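PDB 4O65: putative archaeal ammonia monooxygenase subunit B from Candidatus Nitrosocaldus yellowstonii, which probably forms part of a membrane ammonia-oxidising monooxygenase, to which it contributes a copper-binding cupredoxin domain. Local coordinates for residues L24-F35 and D47-D58. Residues are numbered along the deposited sequence; the frame is centred on the assembly and turned at random.
Sequences LITKAEFAKRTF and DAMGCDPARRQD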
loop_
_atom_site.group_PDB
_atom_site.type_symbol
_atom_site.label_atom_id
_atom_site.label_comp_id
_atom_site.label_asym_id
_atom_site.label_seq_id
_atom_site.Cartn_x
_atom_site.Cartn_y
_atom_site.Cartn_z
ATOM N N LEU A 24 -3.554 -7.630 11.084
ATOM C CA LEU A 24 -4.420 -6.457 10.961
ATOM C C LEU A 24 -5.845 -6.941 10.931
ATOM O O LEU A 24 -6.074 -8.136 10.814
ATOM C CB LEU A 24 -4.126 -5.785 9.630
ATOM C CG LEU A 24 -2.699 -5.217 9.458
ATOM C CD1 LEU A 24 -2.638 -4.651 8.026
ATOM C CD2 LEU A 24 -2.512 -4.111 10.453
ATOM N N ILE A 25 -6.792 -6.007 10.963
ATOM C CA ILE A 25 -8.197 -6.338 10.656
ATOM C C ILE A 25 -8.617 -5.549 9.420
ATOM O O ILE A 25 -7.897 -4.620 8.979
ATOM C CB ILE A 25 -9.160 -6.089 11.851
ATOM C CG1 ILE A 25 -9.229 -4.592 12.137
ATOM C CG2 ILE A 25 -8.670 -6.865 13.087
ATOM C CD1 ILE A 25 -10.148 -4.206 13.327
ATOM N N THR A 26 -9.761 -5.885 8.834
ATOM C CA THR A 26 -10.184 -5.137 7.616
ATOM C C THR A 26 -10.700 -3.756 7.951
ATOM O O THR A 26 -11.063 -3.484 9.118
ATOM C CB THR A 26 -11.288 -5.887 6.860
ATOM O OG1 THR A 26 -12.389 -6.057 7.751
ATOM C CG2 THR A 26 -10.820 -7.306 6.418
ATOM N N LYS A 27 -10.789 -2.882 6.953
ATOM C CA LYS A 27 -11.370 -1.548 7.162
ATOM C C LYS A 27 -12.813 -1.689 7.666
ATOM O O LYS A 27 -13.224 -1.011 8.629
ATOM C CB LYS A 27 -11.380 -0.745 5.844
ATOM C CG LYS A 27 -11.710 0.723 6.083
ATOM C CD LYS A 27 -12.083 1.531 4.824
ATOM C CE LYS A 27 -11.016 1.664 3.756
ATOM N NZ LYS A 27 -11.545 2.636 2.711
ATOM N N ALA A 28 -13.569 -2.610 7.058
ATOM C CA ALA A 28 -14.936 -2.844 7.555
ATOM C C ALA A 28 -14.985 -3.323 9.020
ATOM O O ALA A 28 -15.878 -2.882 9.804
ATOM C CB ALA A 28 -15.707 -3.795 6.612
ATOM N N GLU A 29 -14.086 -4.261 9.377
ATOM C CA GLU A 29 -14.083 -4.781 10.766
ATOM C C GLU A 29 -13.751 -3.623 11.739
ATOM O O GLU A 29 -14.369 -3.509 12.809
ATOM C CB GLU A 29 -13.060 -5.898 10.960
ATOM C CG GLU A 29 -13.175 -6.629 12.307
ATOM C CD GLU A 29 -14.493 -7.380 12.484
ATOM O OE1 GLU A 29 -14.868 -7.539 13.646
ATOM O OE2 GLU A 29 -15.152 -7.809 11.495
ATOM N N PHE A 30 -12.829 -2.764 11.326
ATOM C CA PHE A 30 -12.486 -1.593 12.148
ATOM C C PHE A 30 -13.666 -0.617 12.267
ATOM O O PHE A 30 -13.981 -0.161 13.377
ATOM C CB PHE A 30 -11.269 -0.835 11.607
ATOM C CG PHE A 30 -10.994 0.415 12.391
ATOM C CD1 PHE A 30 -10.442 0.344 13.682
ATOM C CD2 PHE A 30 -11.308 1.676 11.837
ATOM C CE1 PHE A 30 -10.182 1.511 14.418
ATOM C CE2 PHE A 30 -11.045 2.847 12.579
ATOM C CZ PHE A 30 -10.468 2.750 13.857
ATOM N N ALA A 31 -14.349 -0.372 11.157
ATOM C CA ALA A 31 -15.562 0.495 11.177
ATOM C C ALA A 31 -16.634 -0.074 12.090
ATOM O O ALA A 31 -17.270 0.654 12.886
ATOM C CB ALA A 31 -16.106 0.671 9.772
ATOM N N LYS A 32 -16.866 -1.373 11.965
ATOM C CA LYS A 32 -17.885 -2.043 12.794
ATOM C C LYS A 32 -17.547 -1.858 14.288
ATOM O O LYS A 32 -18.440 -1.562 15.112
ATOM C CB LYS A 32 -17.963 -3.544 12.397
ATOM C CG LYS A 32 -18.823 -4.412 13.318
ATOM C CD LYS A 32 -18.925 -5.836 12.787
ATOM C CE LYS A 32 -20.018 -6.584 13.557
ATOM N NZ LYS A 32 -19.954 -8.047 13.250
ATOM N N ARG A 33 -16.295 -2.092 14.652
ATOM C CA ARG A 33 -15.863 -2.109 16.079
ATOM C C ARG A 33 -15.946 -0.684 16.634
ATOM O O ARG A 33 -16.312 -0.452 17.793
ATOM C CB ARG A 33 -14.402 -2.639 16.209
ATOM C CG ARG A 33 -14.375 -4.161 15.960
ATOM C CD ARG A 33 -13.001 -4.808 16.155
ATOM N NE ARG A 33 -13.043 -6.214 15.735
ATOM C CZ ARG A 33 -12.047 -7.105 15.858
ATOM N NH1 ARG A 33 -10.905 -6.777 16.429
ATOM N NH2 ARG A 33 -12.211 -8.352 15.404
ATOM N N THR A 34 -15.678 0.283 15.764
ATOM C CA THR A 34 -15.468 1.692 16.219
ATOM C C THR A 34 -16.748 2.512 16.185
ATOM O O THR A 34 -17.038 3.278 17.124
ATOM C CB THR A 34 -14.426 2.354 15.294
ATOM O OG1 THR A 34 -13.210 1.596 15.403
ATOM C CG2 THR A 34 -14.116 3.838 15.757
ATOM N N PHE A 35 -17.500 2.316 15.095
ATOM C CA PHE A 35 -18.751 3.061 14.785
ATOM C C PHE A 35 -20.016 2.245 14.861
ATOM O O PHE A 35 -21.081 2.814 14.949
ATOM C CB PHE A 35 -18.655 3.745 13.408
ATOM C CG PHE A 35 -17.549 4.770 13.336
ATOM C CD1 PHE A 35 -17.693 6.003 13.940
ATOM C CD2 PHE A 35 -16.377 4.492 12.650
ATOM C CE1 PHE A 35 -16.713 6.960 13.922
ATOM C CE2 PHE A 35 -15.346 5.433 12.621
ATOM C CZ PHE A 35 -15.491 6.681 13.239
ATOM N N ASP A 47 -11.802 6.631 6.635
ATOM C CA ASP A 47 -10.826 7.260 5.689
ATOM C C ASP A 47 -10.351 8.618 6.166
ATOM O O ASP A 47 -9.151 8.986 5.963
ATOM C CB ASP A 47 -11.414 7.468 4.268
ATOM C CG ASP A 47 -11.717 6.195 3.553
ATOM O OD1 ASP A 47 -11.182 5.131 3.881
ATOM O OD2 ASP A 47 -12.544 6.268 2.620
ATOM N N ALA A 48 -11.242 9.371 6.799
ATOM C CA ALA A 48 -10.929 10.680 7.338
ATOM C C ALA A 48 -9.823 10.657 8.410
ATOM O O ALA A 48 -9.139 11.670 8.644
ATOM C CB ALA A 48 -12.217 11.370 7.856
ATOM N N MET A 49 -9.603 9.500 9.045
ATOM C CA MET A 49 -8.521 9.380 10.021
ATOM C C MET A 49 -7.140 9.410 9.348
ATOM O O MET A 49 -6.117 9.631 10.035
ATOM C CB MET A 49 -8.687 8.098 10.840
ATOM C CG MET A 49 -10.019 8.131 11.599
ATOM S SD MET A 49 -10.181 6.559 12.444
ATOM C CE MET A 49 -11.820 6.663 13.216
ATOM N N GLY A 50 -7.090 9.103 8.053
ATOM C CA GLY A 50 -5.768 9.034 7.333
ATOM C C GLY A 50 -4.824 7.970 7.839
ATOM O O GLY A 50 -5.274 6.926 8.328
ATOM N N CYS A 51 -3.510 8.202 7.667
ATOM C CA CYS A 51 -2.513 7.168 7.970
ATOM C C CYS A 51 -2.187 7.148 9.439
ATOM O O CYS A 51 -1.208 7.781 9.879
ATOM C CB CYS A 51 -1.212 7.405 7.199
ATOM S SG CYS A 51 -0.098 5.980 7.421
ATOM N N ASP A 52 -3.024 6.472 10.222
ATOM C CA ASP A 52 -2.913 6.525 11.673
ATOM C C ASP A 52 -3.087 5.116 12.212
ATOM O O ASP A 52 -4.163 4.790 12.738
ATOM C CB ASP A 52 -4.060 7.434 12.205
ATOM C CG ASP A 52 -3.944 7.765 13.698
ATOM O OD1 ASP A 52 -3.046 7.283 14.364
ATOM O OD2 ASP A 52 -4.823 8.513 14.202
ATOM N N PRO A 53 -2.062 4.235 12.035
ATOM C CA PRO A 53 -2.261 2.874 12.450
ATOM C C PRO A 53 -2.315 2.681 13.949
ATOM O O PRO A 53 -2.740 1.619 14.371
ATOM C CB PRO A 53 -1.017 2.153 11.836
ATOM C CG PRO A 53 0.053 3.211 11.898
ATOM C CD PRO A 53 -0.717 4.417 11.431
ATOM N N ALA A 54 -1.929 3.673 14.767
ATOM C CA ALA A 54 -2.126 3.553 16.215
ATOM C C ALA A 54 -3.598 3.578 16.561
ATOM O O ALA A 54 -4.026 2.913 17.517
ATOM C CB ALA A 54 -1.378 4.658 16.981
ATOM N N ARG A 55 -4.360 4.338 15.789
ATOM C CA ARG A 55 -5.829 4.418 15.953
ATOM C C ARG A 55 -6.544 3.335 15.120
ATOM O O ARG A 55 -7.488 2.695 15.596
ATOM C CB ARG A 55 -6.287 5.804 15.561
ATOM C CG ARG A 55 -7.791 6.049 15.784
ATOM C CD ARG A 55 -8.217 7.477 15.544
ATOM N NE ARG A 55 -8.223 8.291 16.771
ATOM C CZ ARG A 55 -7.307 9.212 16.997
ATOM N NH1 ARG A 55 -7.323 9.952 18.082
ATOM N NH2 ARG A 55 -6.380 9.395 16.080
ATOM N N ARG A 56 -6.123 3.172 13.876
ATOM C CA ARG A 56 -6.825 2.310 12.890
ATOM C C ARG A 56 -6.142 0.970 12.809
ATOM O O ARG A 56 -4.990 0.879 12.323
ATOM C CB ARG A 56 -6.651 2.977 11.505
ATOM C CG ARG A 56 -7.598 4.115 11.270
ATOM C CD ARG A 56 -7.366 4.684 9.882
ATOM N NE ARG A 56 -7.724 3.704 8.824
ATOM C CZ ARG A 56 -7.835 4.029 7.559
ATOM N NH1 ARG A 56 -7.541 5.288 7.183
ATOM N NH2 ARG A 56 -8.230 3.117 6.647
ATOM N N GLN A 57 -6.868 -0.099 13.124
ATOM C CA GLN A 57 -6.263 -1.432 13.157
ATOM C C GLN A 57 -6.258 -2.068 11.764
ATOM O O GLN A 57 -5.810 -3.192 11.638
ATOM C CB GLN A 57 -7.044 -2.389 14.089
ATOM C CG GLN A 57 -6.538 -2.297 15.523
ATOM C CD GLN A 57 -7.026 -1.025 16.128
ATOM O OE1 GLN A 57 -8.217 -0.784 16.169
ATOM N NE2 GLN A 57 -6.083 -0.204 16.661
ATOM N N ASP A 58 -6.672 -1.326 10.743
ATOM C CA ASP A 58 -6.622 -1.820 9.369
ATOM C C ASP A 58 -5.429 -1.278 8.556
ATOM O O ASP A 58 -5.311 -1.589 7.343
ATOM C CB ASP A 58 -7.936 -1.442 8.606
ATOM C CG ASP A 58 -8.117 0.035 8.472
ATOM O OD1 ASP A 58 -7.870 0.777 9.489
ATOM O OD2 ASP A 58 -8.562 0.467 7.383
#
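Phe30 of helix 27-35 packs its ring against Arg56, Gln57 and Met49 of the loop 47-58. CG anti to the backbone N (chi1 176°) sends the ring across to Arg56. One ring face takes Arg56 CA in a CH-pi contact, 4.0 Å from the centroid. Thr34 OG1 lies over the opposite face, towards the rim, and is bonded to Phe30 O. At the ring edge sit Gln57 OE1 and Met49 SD, the sulfur 3.8 Å from Phe30 CE2 in a Met-aromatic contact. The extended Met49 chain carries CE on to Phe35 CZ, 3.7 Å away.

Nearer the helix start the packing stays close. Ile25 N gives a nearly straight bond (173°) to Gln57 O. Asp58 CA lies 3.1 Å from Ile25 O, a CA-H...O contact; that buried oxygen has no hydrogen-bond partner in the model. Arg56 forms a two-bond salt bridge to Asp58, NE to OD1 at 3.0 Å and NH2 to OD2 at 2.8 Å. Ser118 also bonds Asp58 OD2, beside which Lys27 CB and CG pack.

The outer side is looser. The Thr34 and Arg55 side chains are exposed and stay back from the opposite segment. Gln57 is also exposed, but its CB lies alongside Ile25 CG1.

The contact joins strand 23-25 and helix 27-35 to the loop before strand 59-68, at an end of the cupredoxin domain away from the copper site. Lys27 NZ meets the syn lone pair of Asp47 OD1 at 2.8 Å and pairs with Glu92. These two acids, with the Arg56-Asp58 pair, probably offset the closeness of the Lys27 and Arg56 charges.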